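Local coordinates for superkiller protein 7 (Saccharomyces cerevisiae, PDB 4ZKE) that binds GTP through a domain related to translational GTPases and, as a superkiller factor, probably works with the RNA exosome in cytoplasmic mRNA decay, at residues Glu272-Glu277 and Ser306-Ser311; Gln313-His318 and Asp380-Ser385; Phe215-Gly220 and Glu249-Pro254. All coordinates share one frame; numbering follows the deposited sequence.

Interaction 1: residues Glu272-Glu277 and Ser306-Ser311; sequences ETTLEE and SGYIQS
Glu277 grips Gly307 with both its carboxylate and its CB. The oxygen OE2 of Glu277 takes the Gly307 N-H over 2.9 Å in a nearly straight bond (166°); the amide arrives on the anti side, tilted from the carboxylate plane. Nearer the backbone, Glu277 CB packs 3.3 Å from Gly307 N, and the chain, extended beyond CG, carries Glu277 OE2 to within 3.7 Å of Ser306 CA. The second oxygen, OE1, receives a weak bond from Thr273 OG1, so both ends of the carboxylate are engaged. With a lysine in its place, the Gly307 amide would probably lose its carboxylate acceptor and Thr273 OG1 its weak partner. This tight part lies where the connection between the GTP-binding domain and the domain II barrel, common to translational GTPases, runs past the turn between strands 295-306 and 308-310. Ser306 OG bonds to Pro278 O further along that connection. Thr274 packs less closely: its CG2, the branch anti to the backbone N, stands 3.8 Å from Gly307 O, while Thr274 O lies at the edge of the Tyr308 ring, near its plane, 4.2 Å from Tyr308 CD1. Toward solvent the fit slackens further. There the exposed Leu275 approaches Tyr308 obliquely, Leu275 CD2 to Tyr308 CE1 at 4.5 Å, and helix 9-14 reaches Leu275 through His10 and Ile13, and Tyr308 through Ile9.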
# COMPACT_ATOMS: atom_id res chain seq x y z
N GLU A 272 -9.99 7.64 17.61
CA GLU A 272 -10.83 6.82 16.74
C GLU A 272 -12.16 7.51 16.45
O GLU A 272 -13.01 7.63 17.33
CB GLU A 272 -11.05 5.45 17.37
CG GLU A 272 -12.18 4.64 16.76
CD GLU A 272 -12.16 3.20 17.21
OE1 GLU A 272 -12.16 2.96 18.43
OE2 GLU A 272 -12.13 2.30 16.34
N THR A 273 -12.34 7.95 15.20
CA THR A 273 -13.53 8.70 14.80
C THR A 273 -14.45 7.90 13.88
O THR A 273 -15.18 8.47 13.07
CB THR A 273 -13.14 10.00 14.08
OG1 THR A 273 -12.29 9.70 12.96
CG2 THR A 273 -12.41 10.95 15.02
N THR A 274 -14.44 6.58 14.03
CA THR A 274 -15.18 5.68 13.14
C THR A 274 -16.67 6.00 13.06
O THR A 274 -17.25 6.02 11.97
CB THR A 274 -15.01 4.22 13.58
OG1 THR A 274 -13.62 3.91 13.69
CG2 THR A 274 -15.67 3.27 12.59
N LEU A 275 -17.29 6.26 14.21
CA LEU A 275 -18.73 6.51 14.26
C LEU A 275 -19.13 7.75 13.46
O LEU A 275 -20.23 7.83 12.93
CB LEU A 275 -19.19 6.66 15.71
CG LEU A 275 -19.68 5.37 16.38
CD1 LEU A 275 -19.69 5.53 17.89
CD2 LEU A 275 -21.06 4.99 15.87
N GLU A 276 -18.21 8.71 13.38
CA GLU A 276 -18.45 9.94 12.64
C GLU A 276 -18.24 9.75 11.14
O GLU A 276 -18.86 10.43 10.33
CB GLU A 276 -17.52 11.04 13.15
CG GLU A 276 -17.94 11.66 14.47
CD GLU A 276 -16.83 12.46 15.13
OE1 GLU A 276 -15.65 12.15 14.89
OE2 GLU A 276 -17.15 13.40 15.88
N GLU A 277 -17.35 8.83 10.79
CA GLU A 277 -16.95 8.64 9.41
C GLU A 277 -18.06 8.09 8.52
O GLU A 277 -18.85 7.24 8.96
CB GLU A 277 -15.75 7.69 9.35
CG GLU A 277 -14.46 8.29 9.86
CD GLU A 277 -13.37 7.26 10.07
OE1 GLU A 277 -12.24 7.65 10.43
OE2 GLU A 277 -13.64 6.05 9.89
N SER A 306 -13.00 4.13 5.23
CA SER A 306 -13.55 4.89 6.35
C SER A 306 -14.90 4.32 6.76
O SER A 306 -15.51 3.55 6.02
CB SER A 306 -13.70 6.37 5.99
OG SER A 306 -14.76 6.55 5.07
N GLY A 307 -15.37 4.71 7.94
CA GLY A 307 -16.68 4.32 8.42
C GLY A 307 -16.81 2.83 8.67
O GLY A 307 -15.84 2.15 9.00
N TYR A 308 -18.04 2.33 8.51
CA TYR A 308 -18.33 0.92 8.75
C TYR A 308 -19.44 0.42 7.84
O TYR A 308 -20.25 1.19 7.33
CB TYR A 308 -18.71 0.70 10.21
CG TYR A 308 -19.93 1.47 10.67
CD1 TYR A 308 -19.80 2.72 11.26
CD2 TYR A 308 -21.21 0.94 10.52
CE1 TYR A 308 -20.91 3.42 11.69
CE2 TYR A 308 -22.32 1.64 10.93
CZ TYR A 308 -22.17 2.88 11.52
OH TYR A 308 -23.27 3.59 11.94
N ILE A 309 -19.45 -0.90 7.63
CA ILE A 309 -20.46 -1.57 6.82
C ILE A 309 -20.91 -2.82 7.56
O ILE A 309 -20.09 -3.57 8.10
CB ILE A 309 -19.93 -1.92 5.41
CG1 ILE A 309 -20.97 -2.69 4.58
CG2 ILE A 309 -18.65 -2.74 5.49
CD1 ILE A 309 -22.16 -1.85 4.17
N GLN A 310 -22.22 -3.05 7.59
CA GLN A 310 -22.76 -4.27 8.18
C GLN A 310 -23.67 -4.99 7.19
O GLN A 310 -24.24 -4.38 6.29
CB GLN A 310 -23.52 -3.96 9.48
CG GLN A 310 -24.42 -2.74 9.43
CD GLN A 310 -24.98 -2.38 10.81
OE1 GLN A 310 -25.07 -3.23 11.69
NE2 GLN A 310 -25.34 -1.11 10.99
N SER A 311 -23.78 -6.30 7.37
CA SER A 311 -24.56 -7.14 6.48
C SER A 311 -26.01 -6.68 6.42
O SER A 311 -26.56 -6.23 7.42
CB SER A 311 -24.48 -8.60 6.93
OG SER A 311 -25.22 -9.44 6.05

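Interaction 2: residues Gln313-His318 and Asp380-Ser385; sequences QTIEIH and DIIIHS
Ile383 and Glu316 form the central hydrogen-bonded pair of two antiparallel strands. Glu316 N donates to Ile383 O over 2.7 Å, and Ile383 N returns a bond to Glu316 O over 3.0 Å. On one side of this pair the ladder continues with Ser385 N to Thr314 O, where the donor stands above the carbonyl plane; on the other, His318 N bonds to Ile381 O, with a weak return from Ile381 N. Between these pairs, Ile382 CA rests 3.3 Å from Glu316 O in a CA-H...O contact.

Side chains fill both faces. On one, the outstretched Ile382, its CG1 anti to the backbone N (chi1 -178°), brings CD1 to 3.6 Å from Ile315 CD1, and Ile317 CG1 approaches the same methyl more loosely. On the other, Ile383 CD1 lies 3.7 Å from Glu316 OE1 and also meets His318 obliquely near NE2. That methyl thus sits against a polar pair: His318 NE2 donates to Glu316 OE1 over 2.8 Å, near the ring plane and onto the anti lone pair. At the strand end, Thr314 CG2 presses tightly on Ser385 CB, and Thr314 O lies over one face of the His384 ring, 3.3 Å from His384 CD2.

Further out, Arg386 makes a salt bridge to Glu316 OE1, so this oxygen serves both a histidine and an arginine, which would probably favour the charged carboxylate. Gln313 OE1 is held by Gln310 N, and Asp380 OD2 by Arg377 N. The two strands belong to the closed domain II barrel: strand 314-318 also bonds to strand 325-335, strand 381-384 to strand 280-288, and the face bearing His318, Ile381 and Ile383 packs against strands 400-404 and 469-473.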
# COMPACT_ATOMS: atom_id res chain seq x y z
N GLN A 313 -27.16 -4.15 4.73
CA GLN A 313 -27.25 -2.75 4.33
C GLN A 313 -27.25 -2.59 2.82
O GLN A 313 -26.70 -3.42 2.09
CB GLN A 313 -26.10 -1.93 4.93
CG GLN A 313 -26.24 -1.68 6.42
CD GLN A 313 -25.22 -0.67 6.94
OE1 GLN A 313 -24.01 -0.86 6.80
NE2 GLN A 313 -25.71 0.41 7.54
N THR A 314 -27.89 -1.52 2.34
CA THR A 314 -27.89 -1.19 0.93
C THR A 314 -26.65 -0.35 0.62
O THR A 314 -26.28 0.51 1.40
CB THR A 314 -29.16 -0.42 0.52
OG1 THR A 314 -30.32 -1.11 0.99
CG2 THR A 314 -29.25 -0.29 -1.00
N ILE A 315 -26.04 -0.63 -0.53
CA ILE A 315 -24.81 0.05 -0.94
C ILE A 315 -24.87 0.51 -2.39
O ILE A 315 -25.74 0.09 -3.16
CB ILE A 315 -23.57 -0.86 -0.74
CG1 ILE A 315 -23.76 -2.23 -1.41
CG2 ILE A 315 -23.28 -1.05 0.74
CD1 ILE A 315 -23.34 -2.29 -2.87
N GLU A 316 -23.94 1.40 -2.75
CA GLU A 316 -23.75 1.83 -4.14
C GLU A 316 -22.35 1.46 -4.62
O GLU A 316 -21.37 1.73 -3.93
CB GLU A 316 -23.94 3.35 -4.27
CG GLU A 316 -25.38 3.82 -4.28
CD GLU A 316 -25.49 5.34 -4.20
OE1 GLU A 316 -24.53 6.03 -4.62
OE2 GLU A 316 -26.52 5.84 -3.71
N ILE A 317 -22.26 0.85 -5.79
CA ILE A 317 -20.98 0.56 -6.42
C ILE A 317 -20.79 1.50 -7.60
O ILE A 317 -21.57 1.47 -8.56
CB ILE A 317 -20.88 -0.90 -6.90
CG1 ILE A 317 -21.05 -1.86 -5.72
CG2 ILE A 317 -19.53 -1.15 -7.59
CD1 ILE A 317 -21.12 -3.33 -6.11
N HIS A 318 -19.76 2.33 -7.53
CA HIS A 318 -19.48 3.30 -8.59
C HIS A 318 -18.26 2.88 -9.40
O HIS A 318 -17.16 2.77 -8.87
CB HIS A 318 -19.28 4.69 -8.00
CG HIS A 318 -20.53 5.28 -7.43
ND1 HIS A 318 -21.37 6.08 -8.17
CD2 HIS A 318 -21.09 5.17 -6.20
CE1 HIS A 318 -22.40 6.45 -7.42
NE2 HIS A 318 -22.24 5.91 -6.22
N ASP A 380 -12.48 0.68 -8.10
CA ASP A 380 -13.84 1.19 -7.96
C ASP A 380 -14.16 1.30 -6.49
O ASP A 380 -13.56 0.60 -5.67
CB ASP A 380 -14.85 0.28 -8.67
CG ASP A 380 -14.71 0.30 -10.18
OD1 ASP A 380 -14.00 1.18 -10.71
OD2 ASP A 380 -15.32 -0.57 -10.84
N ILE A 381 -15.09 2.19 -6.14
CA ILE A 381 -15.42 2.42 -4.75
C ILE A 381 -16.82 1.93 -4.43
O ILE A 381 -17.68 1.81 -5.31
CB ILE A 381 -15.31 3.91 -4.36
CG1 ILE A 381 -16.24 4.76 -5.22
CG2 ILE A 381 -13.88 4.39 -4.51
CD1 ILE A 381 -16.60 6.08 -4.58
N ILE A 382 -17.04 1.65 -3.15
CA ILE A 382 -18.35 1.25 -2.66
C ILE A 382 -18.71 2.13 -1.46
O ILE A 382 -17.88 2.37 -0.59
CB ILE A 382 -18.37 -0.25 -2.28
CG1 ILE A 382 -19.77 -0.67 -1.80
CG2 ILE A 382 -17.32 -0.57 -1.22
CD1 ILE A 382 -19.95 -2.17 -1.71
N ILE A 383 -19.93 2.64 -1.47
CA ILE A 383 -20.43 3.48 -0.38
C ILE A 383 -21.83 3.04 0.03
O ILE A 383 -22.46 2.23 -0.66
CB ILE A 383 -20.47 4.97 -0.79
CG1 ILE A 383 -21.36 5.16 -2.03
CG2 ILE A 383 -19.06 5.48 -1.06
CD1 ILE A 383 -21.61 6.61 -2.39
N HIS A 384 -22.31 3.56 1.15
CA HIS A 384 -23.68 3.30 1.57
C HIS A 384 -24.62 3.98 0.59
O HIS A 384 -24.32 5.05 0.06
CB HIS A 384 -23.94 3.78 2.99
CG HIS A 384 -25.23 3.29 3.57
ND1 HIS A 384 -26.41 4.01 3.47
CD2 HIS A 384 -25.54 2.15 4.22
CE1 HIS A 384 -27.38 3.33 4.06
NE2 HIS A 384 -26.88 2.20 4.52
N SER A 385 -25.77 3.35 0.34
CA SER A 385 -26.70 3.87 -0.65
C SER A 385 -27.28 5.21 -0.23
O SER A 385 -27.70 5.40 0.92
CB SER A 385 -27.83 2.86 -0.89
OG SER A 385 -28.80 3.40 -1.77

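Interaction 3: residues Phe215-Gly220 and Glu249-Pro254; sequences FIPCSG and EWYEGP. With GTP (guanosine-5'-triphosphate), chain C.
The guanine-binding loop of the GTPase domain, which at Ser219 and Gly220 corresponds in position to the G5 loop of GTPases, follows directly on strand 213-217, whose end packs where Pro217 lies against Tyr251. The pyrrolidine ring sits over one face of the tyrosine: Pro217 CG is 3.8 Å from the Tyr251 ring centroid, 26° off its normal, a CH-pi contact. Pro217 CD comes nearer the rim, a close 3.2 Å from Tyr251 CE1. Against the opposite face lies the backbone of Gly253, with its N over the ring centre. The hydroxyl fixes the ring's far end: Tyr251 OH donates to Pro254 O over 2.8 Å, with that oxygen in the ring plane. Tyr251 CG, anti to its own N (chi1 -180°), carries the ring toward strand 213-217. Beside it, Ile216 CG2 packs 3.8 Å from Pro254 O and touches the hydroxyl.

Two residues beyond Pro217, Ser219 OG lies 3.0 Å from O6 of GTP, and Gly220 N is 3.1 Å from the same oxygen. Gly220 N is hydrogen-bonded to Asn179 OD1, while Asp182 binds the nucleotide; both belong to the NKxD-type sequence that reads guanine in this family. The contact itself is apolar and CH-pi in character, clamping the tyrosine between proline and backbone, while polar contact with O6 probably comes from the loop that follows.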
# COMPACT_ATOMS: atom_id res chain seq x y z
N PHE A 215 17.86 3.63 11.33
CA PHE A 215 18.50 2.56 10.58
C PHE A 215 18.61 1.30 11.43
O PHE A 215 18.83 1.39 12.64
CB PHE A 215 19.89 2.98 10.10
CG PHE A 215 19.87 4.10 9.10
CD1 PHE A 215 19.76 5.42 9.51
CD2 PHE A 215 19.98 3.83 7.75
CE1 PHE A 215 19.74 6.45 8.60
CE2 PHE A 215 19.97 4.86 6.82
CZ PHE A 215 19.85 6.17 7.25
N ILE A 216 18.45 0.15 10.79
CA ILE A 216 18.62 -1.14 11.46
C ILE A 216 19.32 -2.12 10.53
O ILE A 216 18.78 -2.47 9.48
CB ILE A 216 17.27 -1.75 11.90
CG1 ILE A 216 16.54 -0.80 12.86
CG2 ILE A 216 17.48 -3.12 12.56
CD1 ILE A 216 15.13 -1.25 13.22
N PRO A 217 20.53 -2.57 10.90
CA PRO A 217 21.18 -3.61 10.09
C PRO A 217 20.56 -4.97 10.35
O PRO A 217 20.12 -5.23 11.47
CB PRO A 217 22.63 -3.56 10.57
CG PRO A 217 22.51 -3.16 12.00
CD PRO A 217 21.34 -2.20 12.07
N CYS A 218 20.52 -5.82 9.34
CA CYS A 218 19.92 -7.14 9.50
C CYS A 218 20.25 -8.09 8.36
O CYS A 218 20.84 -7.70 7.36
CB CYS A 218 18.40 -7.01 9.62
SG CYS A 218 17.63 -6.32 8.14
N SER A 219 19.86 -9.34 8.56
CA SER A 219 19.87 -10.35 7.51
C SER A 219 18.53 -11.07 7.51
O SER A 219 18.22 -11.83 8.42
CB SER A 219 21.01 -11.35 7.72
OG SER A 219 21.01 -12.34 6.70
N GLY A 220 17.72 -10.81 6.48
CA GLY A 220 16.40 -11.40 6.40
C GLY A 220 16.46 -12.89 6.17
O GLY A 220 15.57 -13.63 6.59
N GLU A 249 29.42 -7.31 18.24
CA GLU A 249 29.51 -6.70 19.56
C GLU A 249 29.30 -5.18 19.51
O GLU A 249 28.74 -4.60 20.44
CB GLU A 249 30.86 -7.02 20.21
CG GLU A 249 32.09 -6.33 19.60
CD GLU A 249 32.49 -6.88 18.24
OE1 GLU A 249 31.81 -7.80 17.74
OE2 GLU A 249 33.49 -6.39 17.67
N TRP A 250 29.75 -4.55 18.43
CA TRP A 250 29.74 -3.10 18.35
C TRP A 250 28.34 -2.54 18.11
O TRP A 250 28.06 -1.40 18.47
CB TRP A 250 30.69 -2.61 17.25
CG TRP A 250 30.50 -3.25 15.91
CD1 TRP A 250 31.22 -4.29 15.38
CD2 TRP A 250 29.53 -2.89 14.92
NE1 TRP A 250 30.75 -4.59 14.13
CE2 TRP A 250 29.71 -3.76 13.82
CE3 TRP A 250 28.52 -1.93 14.86
CZ2 TRP A 250 28.93 -3.68 12.67
CZ3 TRP A 250 27.74 -1.86 13.71
CH2 TRP A 250 27.95 -2.73 12.64
N TYR A 251 27.46 -3.33 17.50
CA TYR A 251 26.09 -2.88 17.28
C TYR A 251 25.30 -2.89 18.58
O TYR A 251 25.19 -3.93 19.23
CB TYR A 251 25.37 -3.73 16.23
CG TYR A 251 23.95 -3.25 15.99
CD1 TYR A 251 23.71 -2.08 15.29
CD2 TYR A 251 22.86 -3.94 16.50
CE1 TYR A 251 22.43 -1.62 15.07
CE2 TYR A 251 21.57 -3.49 16.29
CZ TYR A 251 21.36 -2.33 15.58
OH TYR A 251 20.08 -1.87 15.36
N GLU A 252 24.74 -1.74 18.93
CA GLU A 252 23.98 -1.60 20.17
C GLU A 252 22.63 -0.94 19.92
O GLU A 252 22.04 -0.35 20.82
CB GLU A 252 24.79 -0.81 21.20
CG GLU A 252 26.23 -1.31 21.35
CD GLU A 252 26.86 -0.92 22.68
OE1 GLU A 252 27.97 -1.41 22.97
OE2 GLU A 252 26.25 -0.13 23.43
N GLY A 253 22.16 -1.03 18.68
CA GLY A 253 20.83 -0.57 18.32
C GLY A 253 19.80 -1.66 18.56
O GLY A 253 20.14 -2.76 18.98
N PRO A 254 18.52 -1.35 18.28
CA PRO A 254 17.42 -2.28 18.51
C PRO A 254 17.23 -3.30 17.39
O PRO A 254 17.80 -3.15 16.31
CB PRO A 254 16.21 -1.36 18.60
CG PRO A 254 16.56 -0.23 17.68
CD PRO A 254 18.05 -0.05 17.78
PG GTP C . 11.57 -8.48 -5.46
O1G GTP C . 10.34 -9.28 -5.08
O2G GTP C . 11.86 -8.70 -6.92
O3G GTP C . 11.35 -7.00 -5.21
O3B GTP C . 12.83 -8.99 -4.60
PB GTP C . 12.81 -8.92 -3.00
O1B GTP C . 11.48 -9.43 -2.49
O2B GTP C . 13.07 -7.52 -2.50
O3A GTP C . 13.99 -9.90 -2.50
PA GTP C . 13.90 -11.51 -2.46
O1A GTP C . 13.24 -11.93 -1.18
O2A GTP C . 13.20 -12.10 -3.67
O5' GTP C . 15.45 -11.97 -2.44
C5' GTP C . 16.33 -11.74 -3.52
C4' GTP C . 17.49 -12.72 -3.40
O4' GTP C . 18.31 -12.31 -2.33
C3' GTP C . 17.04 -14.14 -3.11
O3' GTP C . 17.74 -15.04 -3.94
C2' GTP C . 17.41 -14.38 -1.66
O2' GTP C . 17.86 -15.71 -1.46
C1' GTP C . 18.51 -13.36 -1.40
N9 GTP C . 18.44 -12.81 -0.04
C8 GTP C . 17.39 -12.17 0.56
N7 GTP C . 17.76 -11.82 1.81
C5 GTP C . 19.04 -12.21 2.01
C6 GTP C . 19.91 -12.10 3.10
O6 GTP C . 19.55 -11.56 4.14
N1 GTP C . 21.18 -12.62 2.99
C2 GTP C . 21.59 -13.23 1.83
N2 GTP C . 22.81 -13.73 1.73
N3 GTP C . 20.72 -13.34 0.76
C4 GTP C . 19.47 -12.84 0.85

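Overall arrangement
From the N terminus, interaction 3 comes first: it closes a 28-residue excursion, partly unmodelled, with no helix or strand in its ordered part, between the last strand of the GTPase sheet and the approach to helix 256-267. That helix leads to the interdomain connection, where interaction 1 closes a second loop around strands 280-288 and 295-306. Interaction 2 then spans 61 residues to join two barrel strands. The three are in series; none nests in or crosses another. Interactions 1 and 2 have centres 14 Å apart and touch where Ile309 CD1 packs on Ile315 CG2 at 3.7 Å, joining strand 308-310 to strand 314-318. Interaction 3 lies about 40 and 47 Å from their centres, at the guanine end of the GTPase domain.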